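PDB 3EKI: high affinity transport system protein p37 from Mycoplasma hyorhinis, which binds thiamine diphosphate outside the cell membrane as the lipoprotein component of a high-affinity transport system, probably one that takes up this cofactor. Local coordinates for residues K238-F243 and N278-A283. Numbering follows the deposited sequence.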
ATOM      1  N   LYS A 238      -4.481  -7.483 -28.182  1.00  8.81           N
ATOM      2  CA  LYS A 238      -3.985  -6.124 -27.949  1.00  8.58           C
ATOM      3  C   LYS A 238      -4.866  -5.067 -28.597  1.00  6.89           C
ATOM      4  O   LYS A 238      -4.443  -4.061 -29.146  1.00  9.25           O
ATOM      5  CB  LYS A 238      -2.512  -5.998 -28.337  1.00  7.77           C
ATOM      6  CG  LYS A 238      -1.622  -6.918 -27.528  1.00  9.60           C
ATOM      7  CD  LYS A 238      -0.150  -6.810 -27.833  1.00 12.67           C
ATOM      8  CE  LYS A 238       0.655  -7.875 -27.091  1.00 14.57           C
ATOM      9  NZ  LYS A 238       2.096  -7.808 -27.441  1.00 20.47           N
ATOM     10  N   ASP A 239      -6.171  -5.230 -28.494  1.00  6.90           N
ATOM     11  CA  ASP A 239      -7.191  -4.314 -28.980  1.00  7.16           C
ATOM     12  C   ASP A 239      -7.605  -3.391 -27.826  1.00  6.03           C
ATOM     13  O   ASP A 239      -8.534  -3.623 -27.074  1.00  7.38           O
ATOM     14  CB  ASP A 239      -8.360  -5.077 -29.554  1.00 10.78           C
ATOM     15  CG  ASP A 239      -9.468  -4.200 -30.095  1.00 19.44           C
ATOM     16  OD1 ASP A 239      -9.365  -2.951 -30.067  1.00 14.23           O
ATOM     17  OD2 ASP A 239     -10.468  -4.813 -30.554  1.00 18.61           O
ATOM     18  N   TRP A 240      -6.788  -2.340 -27.740  1.00  7.29           N
ATOM     19  CA  TRP A 240      -6.925  -1.358 -26.677  1.00  7.56           C
ATOM     20  C   TRP A 240      -8.286  -0.696 -26.731  1.00  6.92           C
ATOM     21  O   TRP A 240      -8.957  -0.552 -25.713  1.00  7.99           O
ATOM     22  CB  TRP A 240      -5.798  -0.305 -26.751  1.00  7.50           C
ATOM     23  CG  TRP A 240      -6.037   0.826 -25.787  1.00  5.61           C
ATOM     24  CD1 TRP A 240      -6.260   2.127 -26.134  1.00  8.27           C
ATOM     25  CD2 TRP A 240      -6.077   0.762 -24.352  1.00  6.03           C
ATOM     26  NE1 TRP A 240      -6.434   2.880 -25.005  1.00 10.12           N
ATOM     27  CE2 TRP A 240      -6.334   2.078 -23.909  1.00  7.18           C
ATOM     28  CE3 TRP A 240      -5.932  -0.241 -23.394  1.00  5.55           C
ATOM     29  CZ2 TRP A 240      -6.438   2.370 -22.544  1.00  8.00           C
ATOM     30  CZ3 TRP A 240      -6.039   0.056 -22.055  1.00  7.66           C
ATOM     31  CH2 TRP A 240      -6.293   1.371 -21.628  1.00 10.00           C
ATOM     32  N   ASN A 241      -8.747  -0.242 -27.886  1.00  7.55           N
ATOM     33  CA  ASN A 241     -10.031   0.420 -27.992  1.00  8.30           C
ATOM     34  C   ASN A 241     -11.153  -0.425 -27.423  1.00  9.94           C
ATOM     35  O   ASN A 241     -11.952   0.047 -26.617  1.00  9.33           O
ATOM     36  CB  ASN A 241     -10.310   0.728 -29.467  1.00 10.65           C
ATOM     37  CG  ASN A 241     -11.617   1.472 -29.606  1.00 19.74           C
ATOM     38  OD1 ASN A 241     -11.814   2.493 -28.941  1.00 24.48           O
ATOM     39  ND2 ASN A 241     -12.511   1.010 -30.460  1.00 25.50           N
ATOM     40  N   THR A 242     -11.172  -1.687 -27.812  1.00  7.97           N
ATOM     41  CA  THR A 242     -12.215  -2.582 -27.335  1.00  8.21           C
ATOM     42  C   THR A 242     -12.086  -2.851 -25.839  1.00  6.35           C
ATOM     43  O   THR A 242     -13.099  -2.834 -25.118  1.00  8.00           O
ATOM     44  CB  THR A 242     -12.179  -3.912 -28.112  1.00 11.21           C
ATOM     45  OG1 THR A 242     -12.442  -3.618 -29.496  1.00 14.22           O
ATOM     46  CG2 THR A 242     -13.259  -4.835 -27.588  1.00 12.61           C
ATOM     47  N   PHE A 243     -10.828  -3.056 -25.434  1.00  8.42           N
ATOM     48  CA  PHE A 243     -10.566  -3.309 -24.020  1.00  5.77           C
ATOM     49  C   PHE A 243     -11.010  -2.143 -23.139  1.00  6.64           C
ATOM     50  O   PHE A 243     -11.834  -2.235 -22.221  1.00  6.52           O
ATOM     51  CB  PHE A 243      -9.087  -3.606 -23.828  1.00  5.44           C
ATOM     52  CG  PHE A 243      -8.704  -3.965 -22.404  1.00  4.63           C
ATOM     53  CD1 PHE A 243      -8.246  -3.005 -21.530  1.00  5.64           C
ATOM     54  CD2 PHE A 243      -8.808  -5.279 -21.972  1.00  6.29           C
ATOM     55  CE1 PHE A 243      -7.882  -3.391 -20.260  1.00  8.39           C
ATOM     56  CE2 PHE A 243      -8.454  -5.660 -20.698  1.00  8.42           C
ATOM     57  CZ  PHE A 243      -8.008  -4.691 -19.822  1.00  9.04           C
ATOM     58  N   ASN A 278      -4.190   9.379 -18.616  1.00 11.26           N
ATOM     59  CA  ASN A 278      -4.869  10.684 -18.557  1.00 12.19           C
ATOM     60  C   ASN A 278      -5.209  11.224 -19.938  1.00  9.19           C
ATOM     61  O   ASN A 278      -6.292  11.758 -20.184  1.00 12.84           O
ATOM     62  CB  ASN A 278      -3.963  11.671 -17.787  1.00 16.84           C
ATOM     63  CG  ASN A 278      -4.207  11.551 -16.290  1.00 24.71           C
ATOM     64  OD1 ASN A 278      -5.035  10.762 -15.827  1.00 30.37           O
ATOM     65  ND2 ASN A 278      -3.480  12.342 -15.506  1.00 31.68           N
ATOM     66  N   GLU A 279      -4.278  11.069 -20.882  1.00  9.60           N
ATOM     67  CA  GLU A 279      -4.569  11.542 -22.236  1.00 11.94           C
ATOM     68  C   GLU A 279      -5.686  10.725 -22.867  1.00  7.74           C
ATOM     69  O   GLU A 279      -6.560  11.319 -23.480  1.00 11.28           O
ATOM     70  CB  GLU A 279      -3.350  11.500 -23.147  1.00 16.99           C
ATOM     71  CG  GLU A 279      -2.662  12.855 -23.307  1.00 43.55           C
ATOM     72  CD  GLU A 279      -1.535  12.834 -24.322  1.00 50.65           C
ATOM     73  OE1 GLU A 279      -1.794  13.086 -25.521  1.00 73.59           O
ATOM     74  OE2 GLU A 279      -0.383  12.570 -23.927  1.00 48.07           O
ATOM     75  N   ASP A 280      -5.640   9.419 -22.705  1.00  8.03           N
ATOM     76  CA  ASP A 280      -6.716   8.559 -23.217  1.00  7.69           C
ATOM     77  C   ASP A 280      -8.062   8.894 -22.601  1.00  7.71           C
ATOM     78  O   ASP A 280      -9.076   8.970 -23.291  1.00  9.95           O
ATOM     79  CB  ASP A 280      -6.316   7.103 -22.954  1.00  7.62           C
ATOM     80  CG  ASP A 280      -7.170   6.085 -23.697  1.00  9.15           C
ATOM     81  OD1 ASP A 280      -8.065   5.499 -23.044  1.00 10.02           O
ATOM     82  OD2 ASP A 280      -6.959   5.889 -24.912  1.00 12.41           O
ATOM     83  N   ARG A 281      -8.123   9.131 -21.287  1.00  7.62           N
ATOM     84  CA  ARG A 281      -9.390   9.484 -20.659  1.00  6.47           C
ATOM     85  C   ARG A 281      -9.945  10.799 -21.161  1.00  6.94           C
ATOM     86  O   ARG A 281     -11.148  10.973 -21.289  1.00 11.25           O
ATOM     87  CB  ARG A 281      -9.221   9.496 -19.137  1.00 11.85           C
ATOM     88  CG  ARG A 281     -10.336  10.248 -18.431  1.00 17.66           C
ATOM     89  CD  ARG A 281     -10.085  10.290 -16.930  1.00 28.28           C
ATOM     90  NE  ARG A 281      -8.834  10.967 -16.574  1.00 19.10           N
ATOM     91  CZ  ARG A 281      -8.364  11.001 -15.328  1.00 24.00           C
ATOM     92  NH1 ARG A 281      -9.026  10.420 -14.339  1.00 21.99           N
ATOM     93  NH2 ARG A 281      -7.237  11.620 -15.026  1.00 30.00           N
ATOM     94  N   SER A 282      -9.070  11.766 -21.487  1.00  9.33           N
ATOM     95  CA  SER A 282      -9.541  13.063 -21.954  1.00  6.92           C
ATOM     96  C   SER A 282     -10.227  12.973 -23.310  1.00  9.67           C
ATOM     97  O   SER A 282     -11.006  13.818 -23.722  1.00 13.53           O
ATOM     98  CB  SER A 282      -8.393  14.071 -22.007  0.50 10.01           C
ATOM     99  OG  SER A 282      -7.611  13.956 -23.180  0.50 13.97           O
ATOM    100  N   ALA A 283      -9.918  11.912 -24.050  1.00 11.35           N
ATOM    101  CA  ALA A 283     -10.566  11.726 -25.340  1.00 12.93           C
ATOM    102  C   ALA A 283     -11.694  10.709 -25.261  1.00  9.61           C
ATOM    103  O   ALA A 283     -12.464  10.600 -26.221  1.00 11.41           O
ATOM    104  CB  ALA A 283      -9.534  11.252 -26.357  1.00 14.36           C
TER
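Trp240 in the first turn of one short helix meets Asp280 on another, and this one pair bridges 238-243 and 278-283. Lys238, the first residue past the preceding helix, has positive phi (53°) and closes it in a Schellman motif. Asp239 then N-caps the next helix: its OD1 accepts from Thr242 N at 3.2 Å, and its OD2 takes the Thr242 OG1 hydroxyl. Residues 278-281 are helical.

Both contact side chains have CG anti to the backbone N (chi1 172° for Trp240, -167° for Asp280), which directs each toward the other helix. Trp240 NE1 donates to Asp280 OD2 at 3.1 Å. The bond is almost straight and lies in the indole plane, but it reaches OD2 from above the carboxylate plane. Asp280 OD1 sits 3.6 Å from Trp240 CZ2. That oxygen also has a salt bridge to Arg244 NE and a hydrogen bond with Tyr288 OH, so the buried carboxylate is held at both oxygens.

The indole stacks on Phe274 and packs against Phe270, Leu266 of helix 256-269 and Ile248 of strand 248-250. The pair thus ties helices 240-245 and 277-283 together beside parallel strands 248-250 and 288-290 of the mixed five-stranded sheet, with 288-290 at its edge.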